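Local coordinates for protein NADPH-ferredoxin reductase FprA (PDB 2C7G) that uses FAD to catalyse electron transfer between NADPH and ferredoxin, and may supply electrons to P450 systems, at residues Val53-Pro58 with Ala163-Thr168. The protein carries 1 engineered substitution. Sequence-based numbering, arbitrary orientation.
Sequences VAPDQP and ARILLT. Engineered in segment 53-58: Q57 (natural residue His). With FAD (flavin-adenine dinucleotide), chain B.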
loop_
_atom_site.group_PDB
_atom_site.type_symbol
_atom_site.label_atom_id
_atom_site.label_comp_id
_atom_site.label_asym_id
_atom_site.label_seq_id
_atom_site.Cartn_x
_atom_site.Cartn_y
_atom_site.Cartn_z
ATOM N N VAL A 53 -0.519 13.953 22.383
ATOM C CA VAL A 53 -1.242 13.285 23.462
ATOM C C VAL A 53 -1.553 14.317 24.554
ATOM O O VAL A 53 -0.703 15.159 24.904
ATOM C CB VAL A 53 -0.396 12.125 24.030
ATOM C CG1 VAL A 53 -1.089 11.476 25.247
ATOM C CG2 VAL A 53 -0.089 11.104 22.906
ATOM N N ALA A 54 -2.775 14.264 25.089
ATOM C CA ALA A 54 -3.257 15.304 25.989
ATOM C C ALA A 54 -2.482 15.310 27.313
ATOM O O ALA A 54 -1.989 14.262 27.749
ATOM C CB ALA A 54 -4.770 15.149 26.220
ATOM N N PRO A 55 -2.353 16.496 27.941
ATOM C CA PRO A 55 -1.607 16.645 29.195
ATOM C C PRO A 55 -2.209 15.886 30.371
ATOM O O PRO A 55 -1.487 15.611 31.330
ATOM C CB PRO A 55 -1.632 18.161 29.451
ATOM C CG PRO A 55 -2.818 18.668 28.676
ATOM C CD PRO A 55 -2.846 17.800 27.443
ATOM N N ASP A 56 -3.497 15.547 30.292
ATOM C CA ASP A 56 -4.135 14.670 31.299
ATOM C C ASP A 56 -3.926 13.161 31.034
ATOM O O ASP A 56 -4.613 12.305 31.631
ATOM C CB ASP A 56 -5.628 15.019 31.504
ATOM C CG ASP A 56 -6.513 14.724 30.278
ATOM O OD1 ASP A 56 -6.011 14.580 29.132
ATOM O OD2 ASP A 56 -7.751 14.667 30.466
ATOM N N GLN A 57 -2.977 12.834 30.150
ATOM C CA GLN A 57 -2.703 11.435 29.805
ATOM C C GLN A 57 -1.228 11.038 29.997
ATOM O O GLN A 57 -0.600 10.480 29.072
ATOM C CB GLN A 57 -3.198 11.107 28.378
ATOM C CG GLN A 57 -4.687 11.431 28.112
ATOM C CD GLN A 57 -5.678 10.491 28.823
ATOM O OE1 GLN A 57 -5.315 9.415 29.305
ATOM N NE2 GLN A 57 -6.940 10.896 28.862
ATOM N N PRO A 58 -0.681 11.267 31.207
ATOM C CA PRO A 58 0.731 10.973 31.429
ATOM C C PRO A 58 1.063 9.486 31.223
ATOM O O PRO A 58 2.116 9.166 30.678
ATOM C CB PRO A 58 0.961 11.408 32.883
ATOM C CG PRO A 58 -0.416 11.341 33.526
ATOM C CD PRO A 58 -1.338 11.768 32.432
ATOM N N ALA A 163 -12.400 19.056 23.473
ATOM C CA ALA A 163 -13.540 19.335 24.337
ATOM C C ALA A 163 -13.157 19.155 25.793
ATOM O O ALA A 163 -13.467 20.009 26.636
ATOM C CB ALA A 163 -14.725 18.440 23.976
ATOM N N ARG A 164 -12.457 18.061 26.084
ATOM C CA ARG A 164 -12.116 17.702 27.461
ATOM C C ARG A 164 -11.188 18.733 28.105
ATOM O O ARG A 164 -11.405 19.145 29.253
ATOM C CB ARG A 164 -11.510 16.288 27.484
ATOM C CG ARG A 164 -11.462 15.601 28.840
ATOM C CD ARG A 164 -10.943 14.155 28.704
ATOM N NE ARG A 164 -9.514 14.138 28.387
ATOM C CZ ARG A 164 -8.992 13.882 27.186
ATOM N NH1 ARG A 164 -9.763 13.574 26.148
ATOM N NH2 ARG A 164 -7.678 13.917 27.030
ATOM N N ILE A 165 -10.170 19.171 27.366
ATOM C CA ILE A 165 -9.238 20.189 27.865
ATOM C C ILE A 165 -9.912 21.565 28.092
ATOM O O ILE A 165 -9.610 22.248 29.076
ATOM C CB ILE A 165 -7.956 20.292 26.966
ATOM C CG1 ILE A 165 -7.178 18.960 26.953
ATOM C CG2 ILE A 165 -7.043 21.431 27.409
ATOM C CD1 ILE A 165 -6.723 18.430 28.342
ATOM N N LEU A 166 -10.820 21.961 27.199
ATOM C CA LEU A 166 -11.613 23.191 27.401
ATOM C C LEU A 166 -12.493 23.172 28.643
ATOM O O LEU A 166 -12.818 24.236 29.171
ATOM C CB LEU A 166 -12.506 23.469 26.185
ATOM C CG LEU A 166 -11.772 23.942 24.933
ATOM C CD1 LEU A 166 -12.720 23.928 23.754
ATOM C CD2 LEU A 166 -11.159 25.322 25.152
ATOM N N LEU A 167 -12.890 21.985 29.101
ATOM C CA LEU A 167 -13.878 21.892 30.196
ATOM C C LEU A 167 -13.357 21.263 31.487
ATOM O O LEU A 167 -14.104 21.183 32.486
ATOM C CB LEU A 167 -15.134 21.122 29.747
ATOM C CG LEU A 167 -16.026 21.772 28.685
ATOM C CD1 LEU A 167 -16.990 20.750 28.084
ATOM C CD2 LEU A 167 -16.777 22.962 29.259
ATOM N N THR A 168 -12.107 20.810 31.473
ATOM C CA THR A 168 -11.484 20.191 32.652
ATOM C C THR A 168 -11.242 21.262 33.714
ATOM O O THR A 168 -10.817 22.366 33.404
ATOM C CB THR A 168 -10.154 19.452 32.306
ATOM O OG1 THR A 168 -10.417 18.359 31.413
ATOM C CG2 THR A 168 -9.472 18.880 33.568
HETATM P PA FAD B . 4.722 12.128 14.825
HETATM O O1A FAD B . 3.883 13.287 14.345
HETATM O O2A FAD B . 4.450 11.581 16.215
HETATM O O5B FAD B . 6.275 12.469 14.717
HETATM C C5B FAD B . 6.783 13.104 13.548
HETATM C C4B FAD B . 8.081 13.839 13.911
HETATM O O4B FAD B . 8.673 14.302 12.701
HETATM C C3B FAD B . 7.816 15.093 14.756
HETATM O O3B FAD B . 8.656 15.111 15.900
HETATM C C2B FAD B . 8.147 16.245 13.807
HETATM O O2B FAD B . 8.637 17.417 14.442
HETATM C C1B FAD B . 9.170 15.604 12.878
HETATM N N9A FAD B . 9.280 16.242 11.555
HETATM C C8A FAD B . 8.258 16.573 10.705
HETATM N N7A FAD B . 8.800 17.135 9.599
HETATM C C5A FAD B . 10.147 17.163 9.734
HETATM C C6A FAD B . 11.176 17.634 8.912
HETATM N N6A FAD B . 10.892 18.127 7.712
HETATM N N1A FAD B . 12.493 17.518 9.313
HETATM C C2A FAD B . 12.775 16.964 10.554
HETATM N N3A FAD B . 11.744 16.503 11.360
HETATM C C4A FAD B . 10.457 16.601 10.959
HETATM N N1 FAD B . -2.303 7.674 20.176
HETATM C C2 FAD B . -2.477 6.894 21.294
HETATM O O2 FAD B . -2.170 5.695 21.246
HETATM N N3 FAD B . -2.983 7.472 22.450
HETATM C C4 FAD B . -3.300 8.829 22.494
HETATM O O4 FAD B . -3.740 9.326 23.533
HETATM C C4X FAD B . -3.120 9.628 21.357
HETATM N N5 FAD B . -3.430 10.983 21.378
HETATM C C5X FAD B . -3.243 11.745 20.228
HETATM C C6 FAD B . -3.564 13.104 20.222
HETATM C C7 FAD B . -3.377 13.871 19.072
HETATM C C7M FAD B . -3.836 15.315 19.092
HETATM C C8 FAD B . -2.881 13.261 17.913
HETATM C C8M FAD B . -2.849 13.972 16.596
HETATM C C9 FAD B . -2.574 11.910 17.906
HETATM C C9A FAD B . -2.744 11.136 19.068
HETATM N N10 FAD B . -2.431 9.776 19.064
HETATM C C10 FAD B . -2.622 9.029 20.208
HETATM C "C1'" FAD B . -1.871 9.081 17.848
HETATM C "C2'" FAD B . -0.344 9.157 17.789
HETATM O "O2'" FAD B . 0.049 10.469 18.169
HETATM C "C3'" FAD B . 0.190 8.790 16.395
HETATM O "O3'" FAD B . -0.179 7.460 16.090
HETATM C "C4'" FAD B . 1.715 8.874 16.289
HETATM O "O4'" FAD B . 2.251 9.977 17.022
HETATM C "C5'" FAD B . 2.175 8.971 14.834
HETATM O "O5'" FAD B . 3.586 8.846 14.888
HETATM P P FAD B . 4.516 9.404 13.707
HETATM O O1P FAD B . 5.893 8.928 14.020
HETATM O O2P FAD B . 4.036 8.989 12.351
HETATM O O3P FAD B . 4.418 11.010 13.705
HETATM O O HOH W 1 -9.239 15.792 32.159
#
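R164 and D56 form a side-on, two-pronged salt bridge, a worked example of how a buried arginine can tie a flavin-side loop to helix 157-167, which follows the glycine-rich turn at the bound NADP derivative. NE of R164 donates to OD2 of D56 and its NH2 to OD1 of the same aspartate, each at 2.8 Å. Both bonds are almost straight, both use syn lone pairs, and the carboxylate and guanidinium planes lie 4° apart. The arginine chain leaves its helix extended, then bends at chi3 (71°), which turns this edge of the guanidinium to the carboxylate. D56 answers from the type I turn A54-Q57, its CG tucked between backbone N and carbonyl carbon. The methyl of A54 lies near the guanidinium plane beyond NH2, with CB 3.3 Å from NH2 of R164. Over one face comes NE2 of Q57, an engineered residue replacing histidine, 3.6 Å from NH2 of R164; its amide, hydrogen-bonded to E214, is turned 77° from the guanidinium, so the two are not stacked. CG of P55 and CD1 of I165 meet tip to tip at 3.9 Å, with Y132 touching both side chains. With D161 binding NH1, the guanidinium is held in a fixed rotation, and the two carboxylates probably stabilise its positive charge, the R164 side chain lying about 4 Å from a bound sodium ion and about 6 Å from the NADP derivative.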